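Local coordinates for uncharacterized protein Cgl0159 (Corynebacterium glutamicum, PDB 3FOK), which is of unknown function but belongs to the Cgl0159-like family and folds as a TIM barrel, a scaffold shared by many enzymes, at residues T23-R28 with V138-D143; L223-E228 with A256-A261; L148-L153 with G191-D196; I208-G213 with E234-P239; D50-G55 with A67-L72. All blocks are in the same frame, centred on the assembly; numbering follows the deposited sequence.

Interaction 1: residues T23-R28 with V138-D143; sequences TMVAER and VDRGVD
The guanidinium of R140 has one of its faces covered by A26, whose CB stands 3.5 Å above the plane and offset toward the rim. V25 comes in obliquely to the same group, neither squarely over a face nor at an edge. In the TIM barrel this joins helix 23-30, which precedes the first barrel strand, to the last turn of helix 134-140, which leads into strand 144-151.

The backbones stay apart, with CA of A26 and CA of R140 separated by 7.2 Å, and R140 does the reaching. Its CB does not point straight at the other helix; bends at chi2 (73°) and chi3 (145°) turn the chain so that its end arrives there. NH1 of R140 then lies 3.5 Å from CB of A26, and CZ of R140 lies 3.8 Å from that same methyl. The two alkyl side chains thus meet the flat cation by van der Waals contact alone.

The polar end of R140 is satisfied across the subunit boundary: NH1 forms a salt bridge with D215 of the second subunit, while a long, weak ion pair links NH2 to D96 of the same chain. S217 of that second subunit also packs on V25 and R140, so the contact is part of the interface. The helix ends with R140; G141, directly after it, leaves helical angles with a positive phi.

In V25, CG1 is turned anti to the backbone N (chi1 180°), which places this methyl 4.1 Å from NH2 of R140.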
# COMPACT_ATOMS: atom_id res chain seq x y z
N THR A 23 -7.54 -31.30 9.90
CA THR A 23 -7.52 -31.60 8.48
C THR A 23 -8.85 -32.16 8.00
O THR A 23 -9.19 -32.05 6.82
CB THR A 23 -6.42 -32.62 8.14
OG1 THR A 23 -6.54 -33.76 9.01
CG2 THR A 23 -5.05 -32.00 8.30
N MSE A 24 -9.61 -32.75 8.91
CA MSE A 24 -10.90 -33.33 8.55
C MSE A 24 -11.94 -32.28 8.17
O MSE A 24 -12.89 -32.59 7.44
CB MSE A 24 -11.42 -34.22 9.68
CG MSE A 24 -10.59 -35.48 9.89
SE MSE A 24 -10.12 -36.36 8.22
CE MSE A 24 -8.20 -36.08 8.25
N VAL A 25 -11.78 -31.06 8.67
CA VAL A 25 -12.74 -30.01 8.32
C VAL A 25 -12.72 -29.84 6.80
O VAL A 25 -13.75 -29.93 6.14
CB VAL A 25 -12.40 -28.67 8.99
CG1 VAL A 25 -13.41 -27.61 8.59
CG2 VAL A 25 -12.37 -28.84 10.50
N ALA A 26 -11.54 -29.60 6.25
CA ALA A 26 -11.38 -29.41 4.82
C ALA A 26 -11.75 -30.67 4.04
O ALA A 26 -12.36 -30.60 2.97
CB ALA A 26 -9.95 -29.00 4.49
N GLU A 27 -11.38 -31.83 4.58
CA GLU A 27 -11.67 -33.09 3.92
C GLU A 27 -13.17 -33.33 3.80
O GLU A 27 -13.67 -33.66 2.72
CB GLU A 27 -11.00 -34.25 4.66
CG GLU A 27 -10.84 -35.51 3.82
CD GLU A 27 -9.82 -36.48 4.40
OE1 GLU A 27 -8.69 -36.04 4.71
OE2 GLU A 27 -10.14 -37.68 4.53
N ARG A 28 -13.90 -33.16 4.90
CA ARG A 28 -15.34 -33.35 4.88
C ARG A 28 -16.00 -32.31 3.98
O ARG A 28 -17.04 -32.56 3.38
CB ARG A 28 -15.92 -33.24 6.29
CG ARG A 28 -15.89 -34.55 7.07
CD ARG A 28 -16.11 -34.32 8.55
NE ARG A 28 -16.30 -35.57 9.27
CZ ARG A 28 -17.42 -36.28 9.26
NH1 ARG A 28 -18.47 -35.84 8.57
NH2 ARG A 28 -17.50 -37.42 9.94
N VAL A 138 -12.84 -21.08 -4.11
CA VAL A 138 -12.63 -21.96 -5.24
C VAL A 138 -12.05 -23.28 -4.75
O VAL A 138 -12.51 -24.36 -5.13
CB VAL A 138 -11.67 -21.34 -6.28
CG1 VAL A 138 -11.24 -22.38 -7.30
CG2 VAL A 138 -12.34 -20.17 -6.97
N ASP A 139 -11.04 -23.19 -3.89
CA ASP A 139 -10.39 -24.38 -3.34
C ASP A 139 -11.33 -25.25 -2.51
O ASP A 139 -11.30 -26.48 -2.60
CB ASP A 139 -9.21 -23.97 -2.46
CG ASP A 139 -8.66 -25.14 -1.66
OD1 ASP A 139 -8.05 -26.05 -2.27
OD2 ASP A 139 -8.83 -25.16 -0.42
N ARG A 140 -12.16 -24.61 -1.70
CA ARG A 140 -13.08 -25.32 -0.82
C ARG A 140 -14.33 -25.82 -1.53
O ARG A 140 -14.95 -26.81 -1.11
CB ARG A 140 -13.50 -24.41 0.33
CG ARG A 140 -13.69 -25.12 1.63
CD ARG A 140 -12.36 -25.52 2.22
NE ARG A 140 -12.41 -25.42 3.67
CZ ARG A 140 -11.34 -25.44 4.46
NH1 ARG A 140 -10.12 -25.56 3.93
NH2 ARG A 140 -11.48 -25.32 5.78
N GLY A 141 -14.72 -25.13 -2.59
CA GLY A 141 -15.90 -25.53 -3.33
C GLY A 141 -17.15 -24.76 -2.95
O GLY A 141 -18.26 -25.24 -3.22
N VAL A 142 -17.02 -23.59 -2.33
CA VAL A 142 -18.22 -22.84 -1.99
C VAL A 142 -18.78 -22.43 -3.35
O VAL A 142 -18.03 -22.21 -4.30
CB VAL A 142 -17.93 -21.58 -1.14
CG1 VAL A 142 -16.91 -21.90 -0.06
CG2 VAL A 142 -17.48 -20.45 -2.02
N ASP A 143 -20.10 -22.32 -3.44
CA ASP A 143 -20.75 -22.00 -4.70
C ASP A 143 -21.01 -20.54 -5.01
O ASP A 143 -21.20 -20.18 -6.18
CB ASP A 143 -22.09 -22.73 -4.77
CG ASP A 143 -22.02 -24.16 -4.24
OD1 ASP A 143 -22.04 -24.35 -3.00
OD2 ASP A 143 -21.93 -25.09 -5.08

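Interaction 2: residues L223-E228 with A256-A261; sequences LPVVEE and ASWEHA
V225 and W258 mark the closest backbone approach, with their CA atoms 6.8 Å apart, where the loop leaving strand 219-224 passes alongside helix 252-261. The CB of V225 points toward the helix, and its two methyls divide the work between them.

CG1, anti to the backbone N at a chi1 of -180°, faces the S257 side of the helix. It lies 3.8 Å from CB of S257 and equally far, 3.8 Å, from the carbonyl O of S257. That oxygen accepts a hydrogen bond from N of A261 at 3.0 Å; the methyl only touches it. CB of A261, 4.2 Å from CG1 of V225, adds a third contact one turn along the helix from S257. The other methyl, CG2, meets the indole: it is 3.6 Å from CD1 of W258 and 4.1 Å from NE1 of W258. The two side chains cross at about a right angle, and the methyl approaches the ring obliquely.

S257, W258 and A261 lie within little more than one turn, on the side of the helix that meets V225, so a single valine is held between neighbouring residues of that surface. The hydroxyl of S257 is bonded to the backbone O of T254.

In the TIM barrel the helix follows strand 240-243, and that strand's L242 packs on both V225 and A261. M229, from helix 229-232, adds to the cover over A261, while W258 rests on T275 and meets the ring of F255 at about 75°.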
# COMPACT_ATOMS: atom_id res chain seq x y z
N LEU A 223 -30.96 -7.22 -2.53
CA LEU A 223 -31.64 -5.97 -2.19
C LEU A 223 -32.70 -6.07 -1.11
O LEU A 223 -33.23 -7.15 -0.84
CB LEU A 223 -32.28 -5.38 -3.45
CG LEU A 223 -31.41 -5.25 -4.70
CD1 LEU A 223 -32.24 -4.68 -5.83
CD2 LEU A 223 -30.22 -4.35 -4.42
N PRO A 224 -33.03 -4.93 -0.48
CA PRO A 224 -34.04 -4.89 0.57
C PRO A 224 -35.41 -4.64 -0.07
O PRO A 224 -35.50 -3.89 -1.05
CB PRO A 224 -33.59 -3.71 1.42
CG PRO A 224 -33.10 -2.76 0.38
CD PRO A 224 -32.29 -3.66 -0.54
N VAL A 225 -36.45 -5.26 0.46
CA VAL A 225 -37.79 -5.05 -0.08
C VAL A 225 -38.22 -3.68 0.39
O VAL A 225 -38.46 -3.45 1.57
CB VAL A 225 -38.78 -6.11 0.43
CG1 VAL A 225 -40.15 -5.87 -0.16
CG2 VAL A 225 -38.28 -7.50 0.06
N VAL A 226 -38.31 -2.75 -0.56
CA VAL A 226 -38.65 -1.37 -0.27
C VAL A 226 -39.90 -0.87 -1.00
O VAL A 226 -40.48 -1.58 -1.82
CB VAL A 226 -37.43 -0.48 -0.61
CG1 VAL A 226 -37.80 0.99 -0.55
CG2 VAL A 226 -36.31 -0.78 0.36
N GLU A 227 -40.30 0.35 -0.67
CA GLU A 227 -41.45 0.99 -1.29
C GLU A 227 -41.23 1.07 -2.80
O GLU A 227 -40.11 1.30 -3.25
CB GLU A 227 -41.61 2.41 -0.72
CG GLU A 227 -43.04 2.88 -0.68
CD GLU A 227 -43.81 2.26 0.46
OE1 GLU A 227 -43.55 2.65 1.62
OE2 GLU A 227 -44.66 1.39 0.21
N GLU A 228 -42.30 0.87 -3.58
CA GLU A 228 -42.23 0.95 -5.05
C GLU A 228 -41.15 0.04 -5.73
O GLU A 228 -40.41 0.53 -6.58
CB GLU A 228 -41.96 2.41 -5.45
CG GLU A 228 -43.20 3.28 -5.60
CD GLU A 228 -42.86 4.68 -6.10
OE1 GLU A 228 -42.36 5.49 -5.29
OE2 GLU A 228 -43.09 4.95 -7.30
N ALA A 256 -45.86 -10.86 3.12
CA ALA A 256 -46.66 -10.37 2.01
C ALA A 256 -45.85 -9.50 1.06
O ALA A 256 -45.99 -9.60 -0.16
CB ALA A 256 -47.87 -9.59 2.53
N SER A 257 -44.99 -8.65 1.61
CA SER A 257 -44.17 -7.78 0.78
C SER A 257 -43.18 -8.60 -0.04
O SER A 257 -42.88 -8.27 -1.19
CB SER A 257 -43.42 -6.76 1.64
OG SER A 257 -42.57 -7.41 2.57
N TRP A 258 -42.67 -9.68 0.55
CA TRP A 258 -41.73 -10.56 -0.14
C TRP A 258 -42.46 -11.24 -1.29
O TRP A 258 -41.96 -11.29 -2.41
CB TRP A 258 -41.19 -11.63 0.81
CG TRP A 258 -40.37 -11.12 1.95
CD1 TRP A 258 -40.01 -9.82 2.19
CD2 TRP A 258 -39.79 -11.90 3.00
NE1 TRP A 258 -39.25 -9.75 3.33
CE2 TRP A 258 -39.09 -11.01 3.85
CE3 TRP A 258 -39.79 -13.27 3.31
CZ2 TRP A 258 -38.41 -11.44 4.98
CZ3 TRP A 258 -39.10 -13.69 4.45
CH2 TRP A 258 -38.42 -12.78 5.27
N GLU A 259 -43.64 -11.77 -0.99
CA GLU A 259 -44.45 -12.46 -1.98
C GLU A 259 -44.68 -11.59 -3.21
O GLU A 259 -44.61 -12.07 -4.34
CB GLU A 259 -45.79 -12.87 -1.35
CG GLU A 259 -46.70 -13.66 -2.27
CD GLU A 259 -47.92 -14.22 -1.55
OE1 GLU A 259 -48.62 -13.43 -0.88
OE2 GLU A 259 -48.17 -15.44 -1.65
N HIS A 260 -44.95 -10.30 -2.99
CA HIS A 260 -45.17 -9.39 -4.11
C HIS A 260 -43.89 -9.15 -4.90
O HIS A 260 -43.86 -9.32 -6.12
CB HIS A 260 -45.70 -8.04 -3.63
CG HIS A 260 -45.65 -6.98 -4.69
ND1 HIS A 260 -46.40 -7.04 -5.84
CD2 HIS A 260 -44.87 -5.87 -4.80
CE1 HIS A 260 -46.09 -6.02 -6.62
NE2 HIS A 260 -45.17 -5.30 -6.02
N ALA A 261 -42.84 -8.75 -4.20
CA ALA A 261 -41.55 -8.48 -4.83
C ALA A 261 -41.04 -9.70 -5.58
O ALA A 261 -40.41 -9.59 -6.63
CB ALA A 261 -40.54 -8.04 -3.78

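Interaction 3: residues L148-L153 with G191-D196; sequences LVRINL and GKVVND
R150 sends its CB toward the strand 192-195, and chi1 (-77°) sets CG beside the backbone N, which leads the chain aslant past the amide of N195. CG of R150 lies 4.1 Å from OD1 of N195; CD comes closer, 3.8 Å from OD1 of that residue. Both are contacts of methylene carbons with the carbonyl oxygen. A bend at chi3 (-65°) then carries the guanidinium past the asparagine, leaving its plane 79° from the amide plane.

The host strand, 144-151, belongs to the TIM barrel, whereas 192-195 pairs antiparallel with 179-189 as a hairpin extension of the next barrel strand. The arginine spans the interval between them.

At the tip, NH1 of R150 gives a hydrogen bond of 3.0 Å to the oxygen of water 1, which sits at the edge of the guanidinium and in its plane. The water in turn donates to OD1 of N195 over 2.9 Å, so a single molecule links the two side chains; OD1 of N195 is also hydrogen-bonded to the hydroxyl of S186. CG1 of V193 approaches the group obliquely, 4.5 Å from NH1 of R150. Salt bridges tie NH1 to E124 and NH2 to D127, while NH2 also reaches the carbonyl O of G117.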
# COMPACT_ATOMS: atom_id res chain seq x y z
N LEU A 148 -20.82 -6.92 1.28
CA LEU A 148 -21.68 -5.86 1.80
C LEU A 148 -21.05 -4.58 1.27
O LEU A 148 -19.89 -4.29 1.54
CB LEU A 148 -21.65 -5.84 3.33
CG LEU A 148 -22.86 -5.25 4.08
CD1 LEU A 148 -22.37 -4.62 5.38
CD2 LEU A 148 -23.58 -4.22 3.24
N VAL A 149 -21.81 -3.81 0.49
CA VAL A 149 -21.29 -2.57 -0.07
C VAL A 149 -22.13 -1.37 0.35
O VAL A 149 -23.01 -0.93 -0.38
CB VAL A 149 -21.27 -2.62 -1.62
CG1 VAL A 149 -20.45 -1.45 -2.16
CG2 VAL A 149 -20.70 -3.94 -2.10
N ARG A 150 -21.85 -0.85 1.54
CA ARG A 150 -22.56 0.32 2.02
C ARG A 150 -21.84 1.55 1.51
O ARG A 150 -20.63 1.68 1.67
CB ARG A 150 -22.63 0.31 3.55
CG ARG A 150 -23.66 -0.67 4.09
CD ARG A 150 -23.57 -0.79 5.59
NE ARG A 150 -22.29 -1.36 5.98
CZ ARG A 150 -21.88 -1.48 7.24
NH1 ARG A 150 -22.65 -1.06 8.23
NH2 ARG A 150 -20.70 -2.02 7.50
N ILE A 151 -22.59 2.43 0.88
CA ILE A 151 -22.04 3.64 0.29
C ILE A 151 -22.44 4.90 1.05
O ILE A 151 -23.57 5.37 0.96
CB ILE A 151 -22.50 3.76 -1.18
CG1 ILE A 151 -22.10 2.49 -1.94
CG2 ILE A 151 -21.92 5.00 -1.82
CD1 ILE A 151 -22.68 2.37 -3.33
N ASN A 152 -21.49 5.44 1.81
CA ASN A 152 -21.73 6.64 2.60
C ASN A 152 -20.98 7.81 1.97
O ASN A 152 -19.76 7.93 2.12
CB ASN A 152 -21.28 6.42 4.04
CG ASN A 152 -21.72 7.53 4.97
OD1 ASN A 152 -22.03 7.28 6.14
ND2 ASN A 152 -21.75 8.76 4.47
N LEU A 153 -21.71 8.66 1.26
CA LEU A 153 -21.14 9.80 0.57
C LEU A 153 -20.32 10.78 1.40
O LEU A 153 -19.46 11.48 0.86
CB LEU A 153 -22.24 10.57 -0.16
CG LEU A 153 -22.95 9.79 -1.27
CD1 LEU A 153 -24.00 10.67 -1.93
CD2 LEU A 153 -21.93 9.31 -2.29
N GLY A 191 -24.51 9.92 15.23
CA GLY A 191 -23.39 9.05 15.54
C GLY A 191 -23.57 7.58 15.18
O GLY A 191 -22.75 6.75 15.57
N LYS A 192 -24.63 7.26 14.45
CA LYS A 192 -24.87 5.87 14.06
C LYS A 192 -25.10 5.79 12.55
O LYS A 192 -25.54 6.75 11.93
CB LYS A 192 -26.08 5.30 14.80
CG LYS A 192 -25.97 5.36 16.31
CD LYS A 192 -27.16 4.67 16.97
CE LYS A 192 -27.24 5.00 18.46
NZ LYS A 192 -27.51 6.45 18.69
N VAL A 193 -24.81 4.63 11.98
CA VAL A 193 -24.99 4.42 10.55
C VAL A 193 -26.40 3.92 10.27
O VAL A 193 -26.81 2.88 10.81
CB VAL A 193 -23.99 3.38 10.00
CG1 VAL A 193 -24.27 3.11 8.53
CG2 VAL A 193 -22.56 3.89 10.19
N VAL A 194 -27.14 4.64 9.44
CA VAL A 194 -28.49 4.22 9.08
C VAL A 194 -28.59 4.10 7.57
O VAL A 194 -28.24 5.02 6.84
CB VAL A 194 -29.57 5.22 9.58
CG1 VAL A 194 -29.50 5.36 11.09
CG2 VAL A 194 -29.39 6.57 8.91
N ASN A 195 -29.05 2.95 7.10
CA ASN A 195 -29.19 2.74 5.66
C ASN A 195 -30.43 3.48 5.18
O ASN A 195 -31.47 3.46 5.84
CB ASN A 195 -29.32 1.25 5.33
CG ASN A 195 -28.15 0.44 5.83
OD1 ASN A 195 -27.00 0.91 5.84
ND2 ASN A 195 -28.41 -0.80 6.24
N ASP A 196 -30.31 4.15 4.03
CA ASP A 196 -31.43 4.89 3.47
C ASP A 196 -32.28 3.93 2.65
O ASP A 196 -31.89 3.52 1.56
CB ASP A 196 -30.91 6.01 2.56
CG ASP A 196 -32.02 6.92 2.07
OD1 ASP A 196 -33.16 6.44 1.92
OD2 ASP A 196 -31.74 8.10 1.81
O HOH W 1 -25.50 -0.30 8.05

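Interaction 4: residues I208-G213 with E234-P239; sequences IAAGLG and ESTTMP
M238, modelled as selenomethionine, and T236 are both turned so that their carbon or selenium ends reach A210. In M238 the first torsion (-59°) sets CG beside the backbone N. Next, chi2 (172°) keeps the chain extended and carries SE out to A210, and chi3, also extended, sets CE beyond it. In T236, chi1 of 42° lodges OG1 between the backbone N and the carbonyl carbon, and leaves CG2 beside the N, on the side where A210 lies.

The result is a small apolar meeting at one methyl. CB of A210 is 4.1 Å from SE of M238 and, at the same separation of 4.1 Å, touches CG2 of T236. All three residues point their CB atoms toward the opposing segment, and all are buried. The terminal CE of M238 also reaches 4.2 Å from the carbonyl O of A210, a loose touch; that oxygen is hydrogen-bonded by S216.

Backbones remain farther apart, with 7.8 Å between CA of A210 and CA of T236. Within 208-213, N of L212 donates to O of A209 at 2.9 Å.

The third subunit packs here as well: its R18 lies on M238, and its D97 is hydrogen-bonded to OG1 of T237. Here the C-terminal end of helix 199-210, which leads to strand 219-224, packs on the loop that connects helix 229-232 to strand 240-243. Such alpha-to-beta connections lie at the N-terminal end of the barrel strands, so this is packing between successive beta-alpha units of a TIM barrel.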
# COMPACT_ATOMS: atom_id res chain seq x y z
N ILE A 208 -24.61 2.04 -8.81
CA ILE A 208 -23.22 2.14 -8.42
C ILE A 208 -22.59 0.75 -8.28
O ILE A 208 -21.54 0.48 -8.87
CB ILE A 208 -23.06 2.91 -7.09
CG1 ILE A 208 -23.45 4.38 -7.30
CG2 ILE A 208 -21.62 2.80 -6.58
CD1 ILE A 208 -23.53 5.19 -6.03
N ALA A 209 -23.23 -0.12 -7.51
CA ALA A 209 -22.71 -1.46 -7.30
C ALA A 209 -22.55 -2.23 -8.61
O ALA A 209 -21.53 -2.89 -8.83
CB ALA A 209 -23.63 -2.24 -6.35
N ALA A 210 -23.55 -2.15 -9.48
CA ALA A 210 -23.51 -2.84 -10.76
C ALA A 210 -22.27 -2.49 -11.56
O ALA A 210 -21.76 -3.32 -12.33
CB ALA A 210 -24.77 -2.51 -11.56
N GLY A 211 -21.77 -1.27 -11.40
CA GLY A 211 -20.60 -0.84 -12.14
C GLY A 211 -19.26 -1.23 -11.55
O GLY A 211 -18.22 -0.89 -12.11
N LEU A 212 -19.27 -1.94 -10.43
CA LEU A 212 -18.03 -2.36 -9.77
C LEU A 212 -17.50 -3.66 -10.35
O LEU A 212 -18.22 -4.65 -10.44
CB LEU A 212 -18.26 -2.52 -8.26
CG LEU A 212 -18.71 -1.29 -7.48
CD1 LEU A 212 -18.98 -1.66 -6.03
CD2 LEU A 212 -17.64 -0.21 -7.56
N GLY A 213 -16.22 -3.67 -10.72
CA GLY A 213 -15.62 -4.86 -11.29
C GLY A 213 -15.27 -4.63 -12.74
O GLY A 213 -15.79 -3.71 -13.37
N GLU A 234 -36.31 -1.97 -12.01
CA GLU A 234 -36.07 -1.45 -13.35
C GLU A 234 -34.66 -0.85 -13.34
O GLU A 234 -34.23 -0.24 -14.32
CB GLU A 234 -37.11 -0.39 -13.71
CG GLU A 234 -38.54 -0.90 -13.71
CD GLU A 234 -39.57 0.16 -14.08
OE1 GLU A 234 -39.51 1.27 -13.50
OE2 GLU A 234 -40.44 -0.12 -14.93
N SER A 235 -33.96 -1.04 -12.22
CA SER A 235 -32.60 -0.54 -12.05
C SER A 235 -31.54 -1.44 -12.66
O SER A 235 -30.50 -0.96 -13.11
CB SER A 235 -32.28 -0.35 -10.56
OG SER A 235 -32.99 0.74 -10.02
N THR A 236 -31.78 -2.75 -12.65
CA THR A 236 -30.83 -3.70 -13.22
C THR A 236 -31.48 -4.83 -13.98
O THR A 236 -32.69 -5.06 -13.91
CB THR A 236 -29.92 -4.36 -12.17
OG1 THR A 236 -30.69 -4.71 -11.01
CG2 THR A 236 -28.78 -3.44 -11.80
N THR A 237 -30.63 -5.56 -14.68
CA THR A 237 -31.01 -6.70 -15.47
C THR A 237 -30.41 -7.92 -14.78
O THR A 237 -30.54 -9.05 -15.24
CB THR A 237 -30.43 -6.60 -16.88
OG1 THR A 237 -29.01 -6.38 -16.79
CG2 THR A 237 -31.06 -5.45 -17.64
N MSE A 238 -29.75 -7.66 -13.66
CA MSE A 238 -29.09 -8.71 -12.90
C MSE A 238 -29.95 -9.53 -11.97
O MSE A 238 -30.92 -9.03 -11.39
CB MSE A 238 -27.93 -8.11 -12.12
CG MSE A 238 -26.93 -7.43 -13.02
SE MSE A 238 -25.60 -6.45 -12.05
CE MSE A 238 -24.18 -6.53 -13.37
N PRO A 239 -29.61 -10.82 -11.81
CA PRO A 239 -30.37 -11.71 -10.93
C PRO A 239 -30.35 -11.13 -9.52
O PRO A 239 -29.30 -10.75 -9.01
CB PRO A 239 -29.61 -13.03 -11.04
CG PRO A 239 -28.22 -12.61 -11.41
CD PRO A 239 -28.46 -11.51 -12.40

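Interaction 5: residues D50-G55 with A67-L72; sequences DHPARG and ANRYEL
P52 packs against R69 and L72, joining the loop that leaves the first strand of the TIM barrel to the start of the helix that follows it, 69-81. The closest CA atoms, those of P52 and A67, are 7.4 Å apart, so side chains bridge the gap.

The apolar part is carried by the proline ring: CG of P52 lies 4.0 Å from CD1 of L72, the two side chains being set aslant. I94 of helix 92-100 packs on both L72 and R69.

Contact with a charged group comes next. The arginine bends at chi2 (61°) and chi3 (94°), swinging its end back to the proline. CB of P52 is then 4.0 Å from NH1 of R69 and 4.1 Å from NH2 of R69, and the ring carbon meets the guanidinium obliquely. Its charge is matched by D93, which forms a salt bridge with NH2. S235 of the second subunit packs on R69 as well.

Backbone hydrogen bonds give each side its shape. In the 3-10 turn, N of R54 donates to O of H51 over 2.9 Å, and N of G55 to O of P52. On the helical side N68 takes the N-cap position, and its carbonyl O receives N of L72 at 3.0 Å.

The leucine CG is anti to the backbone N (chi1 -156°), from where CD1 extends to the proline ring.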
# COMPACT_ATOMS: atom_id res chain seq x y z
N ASP A 50 -24.17 -14.53 8.70
CA ASP A 50 -22.83 -13.96 8.74
C ASP A 50 -22.76 -12.68 9.58
O ASP A 50 -21.77 -11.95 9.53
CB ASP A 50 -22.33 -13.66 7.31
CG ASP A 50 -23.17 -12.62 6.60
OD1 ASP A 50 -22.65 -11.98 5.66
OD2 ASP A 50 -24.35 -12.45 6.96
N HIS A 51 -23.81 -12.43 10.36
CA HIS A 51 -23.88 -11.23 11.19
C HIS A 51 -22.91 -11.19 12.38
O HIS A 51 -22.27 -10.16 12.63
CB HIS A 51 -25.30 -11.04 11.73
CG HIS A 51 -26.37 -11.30 10.72
ND1 HIS A 51 -26.65 -12.56 10.23
CD2 HIS A 51 -27.25 -10.46 10.10
CE1 HIS A 51 -27.65 -12.49 9.37
NE2 HIS A 51 -28.03 -11.23 9.27
N PRO A 52 -22.79 -12.29 13.13
CA PRO A 52 -21.88 -12.31 14.29
C PRO A 52 -20.48 -11.77 14.00
O PRO A 52 -19.98 -10.91 14.73
CB PRO A 52 -21.86 -13.78 14.68
CG PRO A 52 -23.23 -14.24 14.32
CD PRO A 52 -23.43 -13.61 12.96
N ALA A 53 -19.87 -12.27 12.93
CA ALA A 53 -18.53 -11.87 12.54
C ALA A 53 -18.38 -10.37 12.33
O ALA A 53 -17.28 -9.83 12.34
CB ALA A 53 -18.13 -12.60 11.26
N ARG A 54 -19.50 -9.68 12.16
CA ARG A 54 -19.48 -8.24 11.96
C ARG A 54 -19.78 -7.51 13.26
O ARG A 54 -19.92 -6.29 13.29
CB ARG A 54 -20.49 -7.84 10.88
CG ARG A 54 -20.27 -6.45 10.35
CD ARG A 54 -21.36 -6.01 9.40
NE ARG A 54 -21.62 -4.60 9.61
CZ ARG A 54 -22.61 -4.13 10.35
NH1 ARG A 54 -23.46 -4.96 10.94
NH2 ARG A 54 -22.74 -2.82 10.53
N GLY A 55 -19.87 -8.28 14.34
CA GLY A 55 -20.15 -7.70 15.65
C GLY A 55 -21.61 -7.33 15.84
O GLY A 55 -21.93 -6.44 16.63
N ALA A 67 -25.42 -14.79 19.95
CA ALA A 67 -24.28 -14.82 20.86
C ALA A 67 -23.92 -16.27 21.17
O ALA A 67 -22.75 -16.62 21.28
CB ALA A 67 -24.62 -14.07 22.15
N ASN A 68 -24.95 -17.10 21.30
CA ASN A 68 -24.74 -18.52 21.58
C ASN A 68 -24.57 -19.24 20.25
O ASN A 68 -25.54 -19.47 19.53
CB ASN A 68 -25.94 -19.09 22.34
CG ASN A 68 -25.77 -20.54 22.72
OD1 ASN A 68 -26.27 -20.99 23.75
ND2 ASN A 68 -25.07 -21.30 21.88
N ARG A 69 -23.32 -19.58 19.93
CA ARG A 69 -23.01 -20.25 18.67
C ARG A 69 -23.64 -21.63 18.53
O ARG A 69 -23.99 -22.05 17.42
CB ARG A 69 -21.49 -20.33 18.50
CG ARG A 69 -21.04 -20.99 17.20
CD ARG A 69 -21.53 -20.24 15.95
NE ARG A 69 -20.55 -19.29 15.43
CZ ARG A 69 -20.59 -17.97 15.64
NH1 ARG A 69 -21.56 -17.44 16.38
NH2 ARG A 69 -19.66 -17.19 15.11
N TYR A 70 -23.79 -22.35 19.64
CA TYR A 70 -24.38 -23.68 19.58
C TYR A 70 -25.85 -23.61 19.18
O TYR A 70 -26.33 -24.44 18.41
CB TYR A 70 -24.23 -24.39 20.92
CG TYR A 70 -22.80 -24.80 21.20
CD1 TYR A 70 -22.28 -25.98 20.66
CD2 TYR A 70 -21.95 -23.98 21.95
CE1 TYR A 70 -20.94 -26.33 20.88
CE2 TYR A 70 -20.63 -24.33 22.17
CZ TYR A 70 -20.13 -25.50 21.63
OH TYR A 70 -18.81 -25.83 21.84
N GLU A 71 -26.57 -22.61 19.69
CA GLU A 71 -27.98 -22.46 19.34
C GLU A 71 -28.08 -21.95 17.91
O GLU A 71 -28.99 -22.31 17.18
CB GLU A 71 -28.69 -21.48 20.27
CG GLU A 71 -28.59 -21.81 21.74
CD GLU A 71 -29.59 -21.02 22.57
OE1 GLU A 71 -29.93 -19.88 22.16
OE2 GLU A 71 -30.01 -21.52 23.63
N LEU A 72 -27.13 -21.10 17.52
CA LEU A 72 -27.13 -20.55 16.17
C LEU A 72 -27.03 -21.72 15.20
O LEU A 72 -27.77 -21.79 14.22
CB LEU A 72 -25.93 -19.62 15.97
CG LEU A 72 -26.03 -18.54 14.88
CD1 LEU A 72 -24.63 -18.03 14.56
CD2 LEU A 72 -26.67 -19.10 13.62

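Overall arrangement
Interactions 3 and 4 touch directly: CD1 of I151 lies 3.4 Å from CG2 of I208, so a barrel strand carries the link to helix 199-210; both also touch the third subunit. Interactions 3 and 5 also meet, as the guanidinium groups of R150 and R54 both bind E124. Interaction 2 lies about 5 Å from interaction 4 and about 6 Å from interaction 3 at nearest atoms, and its segments alternate along the chain with those of interaction 4. Interaction 1, its centre about 35 Å from that of interaction 2, faces the second subunit, as does interaction 5. There, R69 and Y70 pack on S235 and T236 of that subunit, joining its counterpart of interaction 4.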